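Local coordinates for protein inactive glucansucrase (Lactobacillus reuteri, PDB 5JBD) that is an inactive member of glycoside hydrolase family 70, the glucansucrase family of the TIM-barrel clan, at residues 582-587 / 600-605; 574-579 / 607-612. One frame throughout, in Å; residues are numbered along the deposited sequence.

In the fold
Both contacts lie far from the centre of the chain, about 42 Å for contact 1 and 35 Å for contact 2, measured between centres, and both are partly buried. Their own centres are about 9 Å apart, with contact 1 nested inside the chain loop that contact 2 closes. Contact 1 sets the loop before strand 588-590 on the broken strand 596-605; an asparagine amide and a carboxylate there meet backbone and polar groups. Contact 2 sets strand 576-577 on the turn that follows 596-605, nearer helix 483-496, and is mostly apolar, between a tyrosine, a leucine and a valine. A probable hydrogen bond joins the two contacts, from Tyr604 N to Gly611 O at 2.8 Å, and the Tyr612 ring packs on Val601.

Contact 1 of 2, residues 582-587 / 600-605; sequences NSENPA and TVKGYS
Glu584 reaches across to strand 596-605, its CB 3.6 Å from Thr600 O and the rest of the chain against Tyr604 and Lys602. CG stands beside the backbone N, anti to the carbonyl carbon (chi1 -63°), and the chain runs on extended from there, with CG and CD each 3.3 Å from Tyr604 OH. OE1 arrives at the edge of the Tyr604 ring, close to its plane and 3.1 Å from Tyr604 OH, with the carboxylate turned 81° from the ring. OE2 sits 3.1 Å from Val601 C and 3.2 Å from Lys602 CG, and accepts a hydrogen bond from Gln549. The ammonium of Lys602 instead forms a salt bridge with Glu573 and lies over one face of the Tyr604 ring, offset toward the rim.

Asn585 holds the backbone of Thr600 by both ends of its amide. Thr600 N donates to Asn585 OD1 on a lone pair, at 2.9 Å and nearly straight (N-H...O 165°), and Asn585 ND2 returns a bond to Thr600 O (2.9 Å). ND2 also bonds Asp570 near the end of strand 564-571. Segment 582-587, in the loop leading into strand 588-590, touches strand 596-605, itself paired with 550-555, and also packs on strands 564-571 and 612-618.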
# COMPACT_ATOMS: atom_id res chain seq x y z
N ASN A 582 -19.16 32.17 24.52
CA ASN A 582 -17.86 32.63 25.03
C ASN A 582 -16.82 32.86 23.90
O ASN A 582 -15.63 32.65 24.10
CB ASN A 582 -17.34 31.66 26.11
CG ASN A 582 -16.48 32.34 27.18
OD1 ASN A 582 -16.56 33.55 27.41
ND2 ASN A 582 -15.64 31.55 27.85
N SER A 583 -17.29 33.30 22.73
CA SER A 583 -16.42 33.69 21.63
C SER A 583 -16.47 35.21 21.43
O SER A 583 -17.26 35.92 22.07
CB SER A 583 -16.84 32.97 20.34
OG SER A 583 -18.13 33.37 19.93
N GLU A 584 -15.63 35.71 20.53
CA GLU A 584 -15.55 37.16 20.25
C GLU A 584 -16.74 37.71 19.49
O GLU A 584 -16.98 38.90 19.52
CB GLU A 584 -14.28 37.48 19.47
CG GLU A 584 -12.99 37.16 20.21
CD GLU A 584 -11.80 37.13 19.28
OE1 GLU A 584 -11.63 36.15 18.51
OE2 GLU A 584 -11.02 38.10 19.31
N ASN A 585 -17.49 36.84 18.81
CA ASN A 585 -18.62 37.26 17.97
C ASN A 585 -19.92 36.61 18.45
O ASN A 585 -19.90 35.50 18.99
CB ASN A 585 -18.35 36.86 16.52
CG ASN A 585 -17.02 37.40 16.01
OD1 ASN A 585 -16.92 38.57 15.62
ND2 ASN A 585 -16.00 36.55 16.01
N PRO A 586 -21.07 37.28 18.23
CA PRO A 586 -22.37 36.74 18.63
C PRO A 586 -22.90 35.69 17.62
O PRO A 586 -22.22 35.38 16.62
CB PRO A 586 -23.25 37.98 18.66
CG PRO A 586 -22.71 38.81 17.55
CD PRO A 586 -21.22 38.58 17.53
N ALA A 587 -24.10 35.16 17.87
CA ALA A 587 -24.67 34.07 17.07
C ALA A 587 -24.98 34.46 15.62
O ALA A 587 -24.92 33.61 14.72
CB ALA A 587 -25.94 33.54 17.74
N THR A 600 -14.70 40.15 14.62
CA THR A 600 -13.61 40.28 15.60
C THR A 600 -12.85 38.97 15.79
O THR A 600 -13.46 37.92 16.02
CB THR A 600 -14.14 40.75 16.97
OG1 THR A 600 -14.87 41.96 16.78
CG2 THR A 600 -13.00 41.01 17.95
N VAL A 601 -11.51 39.05 15.75
CA VAL A 601 -10.64 37.88 15.79
C VAL A 601 -9.42 38.13 16.67
O VAL A 601 -9.05 39.27 16.88
CB VAL A 601 -10.15 37.50 14.36
CG1 VAL A 601 -11.34 37.18 13.45
CG2 VAL A 601 -9.29 38.59 13.74
N LYS A 602 -8.80 37.05 17.12
CA LYS A 602 -7.51 37.09 17.84
C LYS A 602 -6.86 35.72 17.84
O LYS A 602 -7.49 34.72 17.48
CB LYS A 602 -7.71 37.56 19.28
CG LYS A 602 -8.39 36.54 20.18
CD LYS A 602 -8.72 37.14 21.55
CE LYS A 602 -7.63 36.87 22.56
NZ LYS A 602 -7.51 35.41 22.92
N GLY A 603 -5.60 35.66 18.26
CA GLY A 603 -4.89 34.40 18.41
C GLY A 603 -5.32 33.61 19.65
O GLY A 603 -5.53 34.20 20.72
N TYR A 604 -5.46 32.30 19.50
CA TYR A 604 -5.75 31.37 20.60
C TYR A 604 -4.78 30.21 20.58
O TYR A 604 -4.15 29.90 19.56
CB TYR A 604 -7.15 30.80 20.46
CG TYR A 604 -8.27 31.79 20.65
CD1 TYR A 604 -8.76 32.51 19.58
CD2 TYR A 604 -8.85 31.97 21.89
CE1 TYR A 604 -9.82 33.40 19.74
CE2 TYR A 604 -9.91 32.86 22.07
CZ TYR A 604 -10.38 33.57 20.99
OH TYR A 604 -11.42 34.46 21.14
N SER A 605 -4.69 29.54 21.72
CA SER A 605 -3.88 28.34 21.84
C SER A 605 -4.64 27.34 22.69
O SER A 605 -4.74 27.50 23.91
CB SER A 605 -2.52 28.68 22.46
OG SER A 605 -1.68 27.54 22.47

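Contact 2 of 2, residues 574-579 / 607-612; sequences NGLTYD and PYVSGY
Tyr608, which meets Gly575 and Leu576, and Val609, which meets Leu576, both give their backbone N-H to one acceptor, Asn606 OD1. The bond to Tyr608 N makes an Asx turn that opens the segment 607-612, while the amide nitrogen of the same asparagine makes a weak hydrogen bond to Gly575 O.

The Tyr608 side chain points at the other segment. Its CD2 touches Gly575 CA at 3.6 Å, where the glycine, lacking a side chain, lets the ring come close to the backbone. Asn574 O lies at the ring edge, near its plane, 4.0 Å from Tyr608 CD2, and also meets Pro607 CD at 3.6 Å.

Leu576 supplies the apolar half. Its first torsion (chi1 -62°) sets CG beside the backbone N, bringing the branch point to 4.0 Å from Tyr608 CB. One methyl, CD2, then goes on to Val609 CG2 at 3.5 Å, the two side chains crossing at about a right angle. Beyond them, Leu576 also packs on Ala485 of helix 483-496 and on Ile569.

Strands 564-571 and 576-577 are consecutive antiparallel partners, a beta-hairpin, and the turn before strand 612-618 packs against its second arm. Such an antiparallel sheet is consistent with the beta domain C of family 70 proteins.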
# COMPACT_ATOMS: atom_id res chain seq x y z
N ASN A 574 -10.71 27.73 25.40
CA ASN A 574 -10.56 26.28 25.58
C ASN A 574 -10.77 25.41 24.33
O ASN A 574 -10.23 24.30 24.28
CB ASN A 574 -11.50 25.79 26.70
CG ASN A 574 -11.13 26.34 28.05
OD1 ASN A 574 -9.96 26.66 28.33
ND2 ASN A 574 -12.12 26.47 28.92
N GLY A 575 -11.51 25.91 23.34
CA GLY A 575 -11.74 25.11 22.13
C GLY A 575 -12.54 25.82 21.07
O GLY A 575 -12.17 26.93 20.64
N LEU A 576 -13.63 25.19 20.63
CA LEU A 576 -14.53 25.73 19.61
C LEU A 576 -15.93 25.82 20.20
O LEU A 576 -16.26 25.07 21.11
CB LEU A 576 -14.57 24.79 18.40
CG LEU A 576 -13.26 24.57 17.64
CD1 LEU A 576 -13.43 23.49 16.59
CD2 LEU A 576 -12.80 25.87 17.01
N THR A 577 -16.75 26.72 19.66
CA THR A 577 -18.18 26.80 20.00
C THR A 577 -19.03 26.80 18.73
O THR A 577 -18.60 27.34 17.68
CB THR A 577 -18.53 28.05 20.87
OG1 THR A 577 -19.93 28.05 21.16
CG2 THR A 577 -18.20 29.35 20.17
N TYR A 578 -20.22 26.19 18.83
CA TYR A 578 -21.17 26.04 17.71
C TYR A 578 -22.44 26.86 17.91
O TYR A 578 -23.33 26.83 17.07
CB TYR A 578 -21.50 24.54 17.51
CG TYR A 578 -20.24 23.72 17.39
CD1 TYR A 578 -19.53 23.71 16.19
CD2 TYR A 578 -19.69 23.03 18.49
CE1 TYR A 578 -18.34 23.00 16.07
CE2 TYR A 578 -18.49 22.32 18.36
CZ TYR A 578 -17.82 22.31 17.14
OH TYR A 578 -16.62 21.64 16.96
N ASP A 579 -22.51 27.60 19.03
CA ASP A 579 -23.62 28.52 19.30
C ASP A 579 -23.13 29.85 19.85
O ASP A 579 -23.82 30.49 20.65
CB ASP A 579 -24.66 27.86 20.24
CG ASP A 579 -24.07 27.44 21.61
OD1 ASP A 579 -22.83 27.40 21.77
OD2 ASP A 579 -24.87 27.12 22.52
N PRO A 607 -6.38 22.83 22.35
CA PRO A 607 -6.17 21.60 21.58
C PRO A 607 -6.72 21.61 20.14
O PRO A 607 -6.21 20.87 19.30
CB PRO A 607 -6.88 20.52 22.44
CG PRO A 607 -6.89 21.09 23.82
CD PRO A 607 -7.12 22.56 23.60
N TYR A 608 -7.73 22.44 19.90
CA TYR A 608 -8.43 22.52 18.62
C TYR A 608 -7.83 23.58 17.68
O TYR A 608 -7.79 23.35 16.47
CB TYR A 608 -9.91 22.84 18.87
CG TYR A 608 -10.60 21.78 19.71
CD1 TYR A 608 -11.20 20.68 19.11
CD2 TYR A 608 -10.63 21.85 21.12
CE1 TYR A 608 -11.82 19.69 19.86
CE2 TYR A 608 -11.24 20.86 21.88
CZ TYR A 608 -11.83 19.78 21.24
OH TYR A 608 -12.44 18.79 21.96
N VAL A 609 -7.36 24.70 18.23
CA VAL A 609 -6.91 25.88 17.45
C VAL A 609 -5.59 26.44 18.00
O VAL A 609 -5.45 26.66 19.22
CB VAL A 609 -7.98 27.00 17.44
CG1 VAL A 609 -7.53 28.21 16.62
CG2 VAL A 609 -9.32 26.47 16.94
N SER A 610 -4.62 26.63 17.10
CA SER A 610 -3.38 27.34 17.36
C SER A 610 -3.28 28.45 16.31
O SER A 610 -2.70 28.26 15.23
CB SER A 610 -2.21 26.38 17.26
OG SER A 610 -0.99 27.03 17.60
N GLY A 611 -3.84 29.60 16.67
CA GLY A 611 -4.14 30.68 15.72
C GLY A 611 -5.61 31.07 15.85
O GLY A 611 -6.05 31.44 16.94
N TYR A 612 -6.37 30.94 14.77
CA TYR A 612 -7.80 31.26 14.80
C TYR A 612 -8.57 30.42 13.80
O TYR A 612 -8.06 30.12 12.72
CB TYR A 612 -8.03 32.74 14.49
CG TYR A 612 -9.50 33.16 14.58
CD1 TYR A 612 -10.13 33.34 15.81
CD2 TYR A 612 -10.27 33.33 13.41
CE1 TYR A 612 -11.48 33.69 15.89
CE2 TYR A 612 -11.61 33.69 13.48
CZ TYR A 612 -12.21 33.88 14.72
OH TYR A 612 -13.55 34.24 14.79